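Long-range contacts in Mll5499 protein (Mesorhizobium loti, PDB 3BDE), which is of unknown function but belongs to the Dabb (stress responsive A/B barrel) family and forms a homodimer with a ferredoxin-like fold: residues H23-T28 with F108-Y113; T56-L61 with F72-E77. All coordinates share one frame; numbering follows the deposited sequence.

Interaction 1 (H23-T28 with F108-Y113); sequences HTVVFT and FLEIDY. With EDO (1,2-ethanediol), chain J; EDO (1,2-ethanediol), chain D.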
ATOM      1  N   HIS A  23       7.432   1.887  -3.410  1.00 14.54           N
ATOM      2  CA  HIS A  23       7.111   0.737  -4.246  1.00 14.52           C
ATOM      3  C   HIS A  23       6.528  -0.347  -3.371  1.00 14.26           C
ATOM      4  O   HIS A  23       7.155  -0.745  -2.349  1.00 15.65           O
ATOM      5  CB  HIS A  23       8.363   0.227  -4.960  1.00 15.41           C
ATOM      6  CG  HIS A  23       8.188  -1.093  -5.647  1.00 17.03           C
ATOM      7  ND1 HIS A  23       7.181  -1.346  -6.545  1.00 18.87           N
ATOM      8  CD2 HIS A  23       8.925  -2.222  -5.585  1.00 21.39           C
ATOM      9  CE1 HIS A  23       7.292  -2.583  -6.990  1.00 26.06           C
ATOM     10  NE2 HIS A  23       8.336  -3.141  -6.409  1.00 19.49           N
ATOM     11  N   THR A  24       5.325  -0.790  -3.716  1.00 15.34           N
ATOM     12  CA  THR A  24       4.711  -1.891  -2.977  1.00 16.06           C
ATOM     13  C   THR A  24       4.152  -2.950  -3.882  1.00 16.96           C
ATOM     14  O   THR A  24       3.743  -2.666  -5.026  1.00 14.02           O
ATOM     15  CB  THR A  24       3.572  -1.432  -2.024  1.00 19.53           C
ATOM     16  OG1 THR A  24       2.345  -1.254  -2.751  1.00 18.49           O
ATOM     17  CG2 THR A  24       3.934  -0.138  -1.264  1.00 20.41           C
ATOM     18  N   VAL A  25       4.126  -4.182  -3.365  1.00 14.79           N
ATOM     19  CA  VAL A  25       3.498  -5.304  -4.072  0.50 14.38           C
ATOM     20  C   VAL A  25       2.707  -6.117  -3.047  1.00 13.76           C
ATOM     21  O   VAL A  25       3.245  -6.422  -1.995  1.00 14.64           O
ATOM     22  CB  VAL A  25       4.552  -6.161  -4.852  0.50 13.75           C
ATOM     23  CG1 VAL A  25       5.636  -6.764  -3.907  0.50  9.15           C
ATOM     24  CG2 VAL A  25       3.869  -7.241  -5.669  0.50 22.35           C
ATOM     25  N   VAL A  26       1.441  -6.415  -3.348  1.00 13.60           N
ATOM     26  CA  VAL A  26       0.577  -7.240  -2.496  0.50 16.41           C
ATOM     27  C   VAL A  26       0.461  -8.570  -3.249  1.00 16.28           C
ATOM     28  O   VAL A  26       0.284  -8.565  -4.468  1.00 17.49           O
ATOM     29  CB  VAL A  26      -0.802  -6.541  -2.195  0.50 18.50           C
ATOM     30  CG1 VAL A  26      -1.723  -6.532  -3.400  0.50 20.11           C
ATOM     31  CG2 VAL A  26      -1.512  -7.194  -1.020  0.50 14.85           C
ATOM     32  N   PHE A  27       0.564  -9.693  -2.538  1.00 15.19           N
ATOM     33  CA  PHE A  27       0.583 -10.988  -3.224  1.00 16.86           C
ATOM     34  C   PHE A  27       0.165 -12.186  -2.405  1.00 16.98           C
ATOM     35  O   PHE A  27       0.066 -12.123  -1.174  1.00 17.21           O
ATOM     36  CB  PHE A  27       2.009 -11.248  -3.773  1.00 16.28           C
ATOM     37  CG  PHE A  27       3.075 -11.381  -2.702  1.00 17.41           C
ATOM     38  CD1 PHE A  27       3.754 -10.256  -2.221  1.00 17.89           C
ATOM     39  CD2 PHE A  27       3.441 -12.639  -2.198  1.00 14.92           C
ATOM     40  CE1 PHE A  27       4.748 -10.402  -1.222  1.00 17.07           C
ATOM     41  CE2 PHE A  27       4.424 -12.782  -1.217  1.00 18.17           C
ATOM     42  CZ  PHE A  27       5.072 -11.666  -0.729  1.00 18.67           C
ATOM     43  N   THR A  28      -0.065 -13.268  -3.137  1.00 17.79           N
ATOM     44  CA  THR A  28      -0.406 -14.576  -2.598  1.00 18.12           C
ATOM     45  C   THR A  28       0.532 -15.559  -3.286  1.00 17.06           C
ATOM     46  O   THR A  28       0.789 -15.453  -4.500  1.00 18.11           O
ATOM     47  CB  THR A  28      -1.868 -14.936  -2.870  1.00 18.88           C
ATOM     48  OG1 THR A  28      -2.691 -14.071  -2.090  1.00 17.38           O
ATOM     49  CG2 THR A  28      -2.161 -16.371  -2.463  1.00 20.48           C
ATOM     50  N   PHE A 108      -0.671 -11.212  -7.860  1.00 15.70           N
ATOM     51  CA  PHE A 108      -0.181  -9.999  -7.216  1.00 17.65           C
ATOM     52  C   PHE A 108      -0.705  -8.718  -7.858  1.00 18.90           C
ATOM     53  O   PHE A 108      -1.265  -8.733  -8.957  1.00 17.35           O
ATOM     54  CB  PHE A 108       1.373  -9.991  -7.199  1.00 17.44           C
ATOM     55  CG  PHE A 108       2.011  -9.735  -8.544  1.00 15.78           C
ATOM     56  CD1 PHE A 108       2.238 -10.790  -9.441  1.00 18.88           C
ATOM     57  CD2 PHE A 108       2.435  -8.459  -8.910  1.00 21.09           C
ATOM     58  CE1 PHE A 108       2.837 -10.552 -10.711  1.00 23.75           C
ATOM     59  CE2 PHE A 108       3.046  -8.229 -10.189  1.00 22.71           C
ATOM     60  CZ  PHE A 108       3.233  -9.262 -11.067  1.00 21.08           C
ATOM     61  N   LEU A 109      -0.522  -7.619  -7.135  1.00 20.49           N
ATOM     62  CA  LEU A 109      -0.820  -6.269  -7.618  1.00 20.49           C
ATOM     63  C   LEU A 109       0.375  -5.420  -7.209  1.00 19.72           C
ATOM     64  O   LEU A 109       0.846  -5.550  -6.082  1.00 19.52           O
ATOM     65  CB  LEU A 109      -2.044  -5.673  -6.932  1.00 23.68           C
ATOM     66  CG  LEU A 109      -3.429  -6.221  -7.232  1.00 30.24           C
ATOM     67  CD1 LEU A 109      -4.445  -5.699  -6.206  1.00 30.76           C
ATOM     68  CD2 LEU A 109      -3.834  -5.852  -8.665  1.00 39.52           C
ATOM     69  N   GLU A 110       0.850  -4.581  -8.114  1.00 20.95           N
ATOM     70  CA  GLU A 110       1.895  -3.618  -7.817  1.00 23.35           C
ATOM     71  C   GLU A 110       1.181  -2.294  -7.613  1.00 20.44           C
ATOM     72  O   GLU A 110       0.366  -1.918  -8.441  1.00 19.81           O
ATOM     73  CB  GLU A 110       2.894  -3.466  -8.961  1.00 23.98           C
ATOM     74  CG  GLU A 110       3.899  -4.575  -9.088  1.00 29.52           C
ATOM     75  CD  GLU A 110       4.989  -4.252 -10.112  1.00 33.81           C
ATOM     76  OE1 GLU A 110       5.610  -3.167 -10.009  1.00 39.99           O
ATOM     77  OE2 GLU A 110       5.237  -5.097 -11.009  1.00 48.30           O
ATOM     78  N   ILE A 111       1.460  -1.614  -6.497  1.00 20.08           N
ATOM     79  CA  ILE A 111       0.906  -0.289  -6.195  1.00 17.60           C
ATOM     80  C   ILE A 111       2.087   0.591  -5.748  1.00 17.37           C
ATOM     81  O   ILE A 111       2.711   0.314  -4.721  1.00 17.61           O
ATOM     82  CB  ILE A 111      -0.171  -0.362  -5.079  1.00 16.83           C
ATOM     83  CG1 ILE A 111      -1.331  -1.305  -5.481  1.00 21.16           C
ATOM     84  CG2 ILE A 111      -0.746   0.986  -4.835  1.00 13.44           C
ATOM     85  CD1 ILE A 111      -2.077  -1.901  -4.279  1.00 25.39           C
ATOM     86  N   ASP A 112       2.422   1.581  -6.570  1.00 16.51           N
ATOM     87  CA  ASP A 112       3.544   2.490  -6.350  1.00 17.35           C
ATOM     88  C   ASP A 112       2.992   3.862  -6.074  1.00 16.05           C
ATOM     89  O   ASP A 112       2.041   4.294  -6.751  1.00 18.70           O
ATOM     90  CB  ASP A 112       4.453   2.547  -7.581  1.00 16.76           C
ATOM     91  CG  ASP A 112       5.150   1.228  -7.887  1.00 18.55           C
ATOM     92  OD1 ASP A 112       5.254   0.346  -7.016  1.00 17.22           O
ATOM     93  OD2 ASP A 112       5.614   1.075  -9.047  1.00 17.63           O
ATOM     94  N   TYR A 113       3.625   4.573  -5.140  1.00 15.06           N
ATOM     95  CA  TYR A 113       3.191   5.856  -4.713  1.00 14.17           C
ATOM     96  C   TYR A 113       4.258   6.920  -4.688  1.00 15.30           C
ATOM     97  O   TYR A 113       5.438   6.633  -4.461  1.00 17.37           O
ATOM     98  CB  TYR A 113       2.667   5.800  -3.286  1.00 16.56           C
ATOM     99  CG  TYR A 113       1.488   4.920  -3.032  1.00 11.83           C
ATOM    100  CD1 TYR A 113       0.248   5.237  -3.552  1.00 19.57           C
ATOM    101  CD2 TYR A 113       1.587   3.836  -2.159  1.00 17.73           C
ATOM    102  CE1 TYR A 113      -0.871   4.466  -3.278  1.00 19.98           C
ATOM    103  CE2 TYR A 113       0.485   3.073  -1.857  1.00 21.57           C
ATOM    104  CZ  TYR A 113      -0.752   3.395  -2.416  1.00 20.10           C
ATOM    105  OH  TYR A 113      -1.857   2.636  -2.141  1.00 27.40           O
TER
HETATM  106  C1  EDO J 109       0.397  -0.628  -0.524  0.50 21.08           C
HETATM  107  O1  EDO J 109       0.165  -1.858  -1.220  0.50 19.76           O
HETATM  108  C2  EDO J 109      -0.863  -0.143   0.162  0.50 23.87           C
HETATM  109  O2  EDO J 109      -1.719   0.567  -0.731  0.50 26.51           O
HETATM  110  C1  EDO D 103       9.917  -7.919  -6.028  1.00 20.79           C
HETATM  111  O1  EDO D 103      10.039  -7.998  -7.451  1.00 18.66           O
HETATM  112  C2  EDO D 103       9.290  -6.598  -5.629  1.00 18.14           C
HETATM  113  O2  EDO D 103      10.136  -5.559  -6.125  1.00 20.83           O
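His23 and Asp112 run alongside each other from the same face of the sheet and are joined by a short, nearly straight hydrogen bond: ND1 of His23 stands 2.6 Å from OD1 of Asp112, with 171° at the hydrogen. The carboxylate oxygen sits in the imidazole plane and is met from its syn side, somewhat out of the carboxylate plane, the two flat groups being turned 66° apart. With CG of His23 anti to the backbone N (chi1 170°), the ring leans toward the neighbouring strand and brings ND1 to the carboxylate. Its other nitrogen, NE2, is 3.0 Å from O2 of a 1,2-ethanediol, while Tyr84 OH binds OD2 of Asp112, so both ends of the pair are held. A leucine in place of His23 would probably leave OD1 of the buried Asp112 without its strong partner and the carboxylate freer to turn. On the same face, CG2 of Val25, in one of two modelled conformers, meets CD2 of Phe108 at 3.7 Å, the two side chains crossing obliquely. The opposite face carries Thr24, whose OG1 donates to the main-chain O of Ile111 at 2.5 Å, in the carbonyl plane and on a lone pair; a second 1,2-ethanediol donates to this hydroxyl. Further along, CG1 of Val26, again in one of two conformers, lies 3.6 Å from CB of Leu109, their side chains alongside each other. Two backbone pairs, Thr24 with Ile111 and Val26 with Leu109, fix the antiparallel register. This is the pairing of first and last strands in a ferredoxin-like fold, here with a His-carboxylate hydrogen bond on the face bearing Val25 and Phe108.

Interaction 2 (T56-L61 with F72-E77); sequences THFEQL and FGFSME. With EDO (1,2-ethanediol), chain F.
Phe58 packs into the tight side of this contact, between Phe74 and Met76, a selenomethionine. Its CZ comes over one face of the Phe74 ring, 4.0 Å from CG and displaced from the ring centre, with the two ring planes at 50°. The methyl CE of Met76 approaches CE2 of Phe58 at 3.5 Å, and its selenium lies at the edge of the same ring, a Met-aromatic contact. Phe58 starts away from the partner strand, but CG anti to the backbone N (chi1 -177°) swings the ring back along it. Gln60 runs alongside Phe74, NE2 3.3 Å from CE1 with amide and ring planes only 23° apart; the hydrogen bond of that nitrogen goes to Leu42 O. Helix 36-50 covers this aromatic side through Leu49 and Ala45. The strands form an antiparallel beta hairpin of the ferredoxin-like sheet, interrupted by a beta bulge between Thr56 and Glu59 that shifts the register by one. At the bulge the contact becomes looser and wetter: a water bridges O of His57, at 2.7 Å, to OG of Ser75, and a 1,2-ethanediol lies over one face of the His57 ring. Exposed Thr56 still grips the partner strand, since both its N and its OG1 donate to O of Glu77, the hydroxyl at 2.7 Å and well above the carbonyl plane. The Glu77 carboxylate turns instead to Arg22, and that of Glu59, in one of two modelled conformers, to Arg22 of the second subunit.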
ATOM      1  N   THR A  56      15.491   1.207   0.391  1.00 17.99           N
ATOM      2  CA  THR A  56      15.395   1.713   1.768  1.00 17.93           C
ATOM      3  C   THR A  56      14.065   1.283   2.389  1.00 18.92           C
ATOM      4  O   THR A  56      13.058   1.133   1.692  1.00 18.59           O
ATOM      5  CB  THR A  56      15.536   3.246   1.852  1.00 21.47           C
ATOM      6  OG1 THR A  56      14.383   3.881   1.305  1.00 23.72           O
ATOM      7  CG2 THR A  56      16.757   3.725   1.096  1.00 20.73           C
ATOM      8  N   HIS A  57      14.082   1.069   3.698  1.00 15.95           N
ATOM      9  CA  HIS A  57      12.894   0.752   4.484  1.00 16.54           C
ATOM     10  C   HIS A  57      12.115  -0.422   3.891  1.00 16.79           C
ATOM     11  O   HIS A  57      10.885  -0.366   3.766  1.00 16.91           O
ATOM     12  CB  HIS A  57      11.990   1.974   4.610  1.00 18.24           C
ATOM     13  CG  HIS A  57      12.671   3.184   5.148  1.00 23.19           C
ATOM     14  ND1 HIS A  57      13.234   3.221   6.405  1.00 33.07           N
ATOM     15  CD2 HIS A  57      12.871   4.406   4.607  1.00 27.11           C
ATOM     16  CE1 HIS A  57      13.758   4.417   6.613  1.00 31.92           C
ATOM     17  NE2 HIS A  57      13.546   5.156   5.538  1.00 28.73           N
ATOM     18  N   PHE A  58      12.844  -1.471   3.512  1.00 15.50           N
ATOM     19  CA  PHE A  58      12.223  -2.696   3.023  1.00 15.92           C
ATOM     20  C   PHE A  58      11.437  -3.340   4.185  1.00 18.35           C
ATOM     21  O   PHE A  58      12.019  -3.620   5.248  1.00 18.89           O
ATOM     22  CB  PHE A  58      13.261  -3.674   2.489  1.00 18.08           C
ATOM     23  CG  PHE A  58      12.658  -4.927   1.914  1.00 16.38           C
ATOM     24  CD1 PHE A  58      12.438  -6.039   2.726  1.00 20.36           C
ATOM     25  CD2 PHE A  58      12.284  -4.985   0.564  1.00 18.27           C
ATOM     26  CE1 PHE A  58      11.858  -7.192   2.203  1.00 21.94           C
ATOM     27  CE2 PHE A  58      11.700  -6.139   0.042  1.00 24.46           C
ATOM     28  CZ  PHE A  58      11.499  -7.245   0.875  1.00 21.70           C
ATOM     29  N   GLU A  59      10.135  -3.552   3.966  1.00 17.91           N
ATOM     30  CA  GLU A  59       9.262  -4.158   4.974  0.50 18.66           C
ATOM     31  C   GLU A  59       8.447  -5.300   4.394  1.00 16.69           C
ATOM     32  O   GLU A  59       7.948  -5.205   3.279  1.00 15.70           O
ATOM     33  CB  GLU A  59       8.334  -3.113   5.602  0.50 19.48           C
ATOM     34  CG  GLU A  59       9.069  -2.044   6.392  0.50 21.94           C
ATOM     35  CD  GLU A  59       8.162  -1.073   7.139  0.50 22.75           C
ATOM     36  OE1 GLU A  59       6.944  -1.321   7.254  0.50 19.09           O
ATOM     37  OE2 GLU A  59       8.689  -0.053   7.625  0.50 23.17           O
ATOM     38  N   GLN A  60       8.339  -6.383   5.174  1.00 17.00           N
ATOM     39  CA  GLN A  60       7.498  -7.515   4.816  1.00 16.96           C
ATOM     40  C   GLN A  60       6.279  -7.374   5.690  1.00 17.17           C
ATOM     41  O   GLN A  60       6.395  -7.189   6.916  1.00 15.32           O
ATOM     42  CB  GLN A  60       8.195  -8.833   5.043  1.00 20.29           C
ATOM     43  CG  GLN A  60       9.378  -8.962   4.109  1.00 20.11           C
ATOM     44  CD  GLN A  60      10.019 -10.297   4.207  1.00 21.58           C
ATOM     45  OE1 GLN A  60      10.291 -10.765   5.306  1.00 21.72           O
ATOM     46  NE2 GLN A  60      10.308 -10.927   3.042  1.00 17.02           N
ATOM     47  N   LEU A  61       5.121  -7.569   5.067  1.00 16.13           N
ATOM     48  CA  LEU A  61       3.842  -7.342   5.693  1.00 15.29           C
ATOM     49  C   LEU A  61       2.877  -8.485   5.477  1.00 15.14           C
ATOM     50  O   LEU A  61       2.985  -9.205   4.475  1.00 17.72           O
ATOM     51  CB  LEU A  61       3.248  -6.074   5.080  1.00 17.36           C
ATOM     52  CG  LEU A  61       4.111  -4.795   5.132  1.00 19.31           C
ATOM     53  CD1 LEU A  61       3.617  -3.754   4.166  1.00 22.42           C
ATOM     54  CD2 LEU A  61       4.236  -4.265   6.571  1.00 10.61           C
ATOM     55  N   PHE A  72       0.046 -11.241   1.601  1.00 15.09           N
ATOM     56  CA  PHE A  72       1.270 -10.560   2.010  1.00 15.17           C
ATOM     57  C   PHE A  72       1.543  -9.340   1.197  1.00 16.84           C
ATOM     58  O   PHE A  72       0.979  -9.164   0.135  1.00 15.84           O
ATOM     59  CB  PHE A  72       2.470 -11.509   1.806  1.00 17.97           C
ATOM     60  CG  PHE A  72       2.374 -12.789   2.586  1.00 17.58           C
ATOM     61  CD1 PHE A  72       2.552 -12.773   3.973  1.00 12.85           C
ATOM     62  CD2 PHE A  72       2.165 -14.018   1.951  1.00 16.93           C
ATOM     63  CE1 PHE A  72       2.457 -13.927   4.711  1.00 18.27           C
ATOM     64  CE2 PHE A  72       2.079 -15.179   2.687  1.00 21.44           C
ATOM     65  CZ  PHE A  72       2.226 -15.138   4.067  1.00 19.17           C
ATOM     66  N   GLY A  73       2.458  -8.525   1.694  1.00 15.15           N
ATOM     67  CA  GLY A  73       2.953  -7.395   0.948  1.00 16.93           C
ATOM     68  C   GLY A  73       4.431  -7.136   1.181  1.00 15.07           C
ATOM     69  O   GLY A  73       4.984  -7.511   2.230  1.00 15.33           O
ATOM     70  N   PHE A  74       5.086  -6.538   0.181  1.00 14.62           N
ATOM     71  CA  PHE A  74       6.429  -5.984   0.375  1.00 14.69           C
ATOM     72  C   PHE A  74       6.291  -4.497   0.074  1.00 16.33           C
ATOM     73  O   PHE A  74       5.551  -4.118  -0.843  1.00 15.46           O
ATOM     74  CB  PHE A  74       7.512  -6.548  -0.568  1.00 14.41           C
ATOM     75  CG  PHE A  74       7.789  -8.011  -0.443  1.00 11.73           C
ATOM     76  CD1 PHE A  74       7.605  -8.736   0.745  1.00 16.64           C
ATOM     77  CD2 PHE A  74       8.412  -8.648  -1.512  1.00 16.17           C
ATOM     78  CE1 PHE A  74       7.962 -10.100   0.813  1.00 23.33           C
ATOM     79  CE2 PHE A  74       8.785  -9.985  -1.459  1.00 16.21           C
ATOM     80  CZ  PHE A  74       8.564 -10.716  -0.301  1.00 15.22           C
ATOM     81  N   SER A  75       6.941  -3.677   0.890  1.00 15.59           N
ATOM     82  CA  SER A  75       6.987  -2.235   0.750  1.00 14.41           C
ATOM     83  C   SER A  75       8.430  -1.789   0.862  1.00 15.08           C
ATOM     84  O   SER A  75       9.188  -2.345   1.641  1.00 15.92           O
ATOM     85  CB  SER A  75       6.161  -1.573   1.840  1.00 15.71           C
ATOM     86  OG  SER A  75       6.194  -0.185   1.713  1.00 21.64           O
HETATM   87  N   MSE A  76       8.809  -0.810   0.055  1.00 16.87           N
HETATM   88  CA  MSE A  76      10.159  -0.207   0.130  1.00 15.44           C
HETATM   89  C   MSE A  76      10.085   1.183  -0.491  1.00 16.36           C
HETATM   90  O   MSE A  76       9.177   1.485  -1.272  1.00 15.22           O
HETATM   91  CB  MSE A  76      11.190  -1.095  -0.590  1.00 16.93           C
HETATM   92  CG  MSE A  76      11.029  -1.141  -2.104  1.00 17.38           C
HETATM   93 SE   MSE A  76      11.725  -2.756  -2.887  0.75 16.03          SE
HETATM   94  CE  MSE A  76      10.293  -4.016  -2.429  1.00 11.00           C
ATOM     95  N   GLU A  77      11.123   1.971  -0.254  1.00 16.09           N
ATOM     96  CA  GLU A  77      11.201   3.337  -0.772  1.00 17.74           C
ATOM     97  C   GLU A  77      12.514   3.571  -1.512  1.00 16.49           C
ATOM     98  O   GLU A  77      13.564   3.028  -1.128  1.00 16.44           O
ATOM     99  CB  GLU A  77      11.057   4.326   0.363  1.00 18.46           C
ATOM    100  CG  GLU A  77       9.638   4.244   0.991  1.00 18.15           C
ATOM    101  CD  GLU A  77       9.409   5.228   2.112  1.00 25.32           C
ATOM    102  OE1 GLU A  77      10.264   6.080   2.398  1.00 27.70           O
ATOM    103  OE2 GLU A  77       8.345   5.144   2.726  1.00 25.40           O
TER
HETATM  104  C1  EDO F 105      16.840   2.431   5.443  1.00 27.60           C
HETATM  105  O1  EDO F 105      16.944   1.253   4.654  1.00 26.00           O
HETATM  106  C2  EDO F 105      17.122   2.006   6.868  1.00 28.95           C
HETATM  107  O2  EDO F 105      16.024   1.390   7.578  1.00 19.84           O
HETATM  108  O   HOH W   1       8.342   0.474   3.394  1.00 22.88           O

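How the interactions relate
Four strands of one antiparallel sheet take part in the two contacts, and strands 21-29 and 72-78 are the neighbours that join them: N of Phe27 lies 2.8 Å from O of Phe72, and N of His23 2.8 Å from O of Met76, both probable hydrogen bonds. Along the chain, interaction 2 is nested within the loop closed by interaction 1. Interaction 1 is the more buried and relies on a buried polar pair beside mixed aliphatic and aromatic contacts; interaction 2 is aromatic beneath its helix and polar toward solvent at the bulge. Phe27 and Phe74, edge-to-face, link their packing. Both reach the second subunit, whose Tyr113 packs on Val26 and on Leu61.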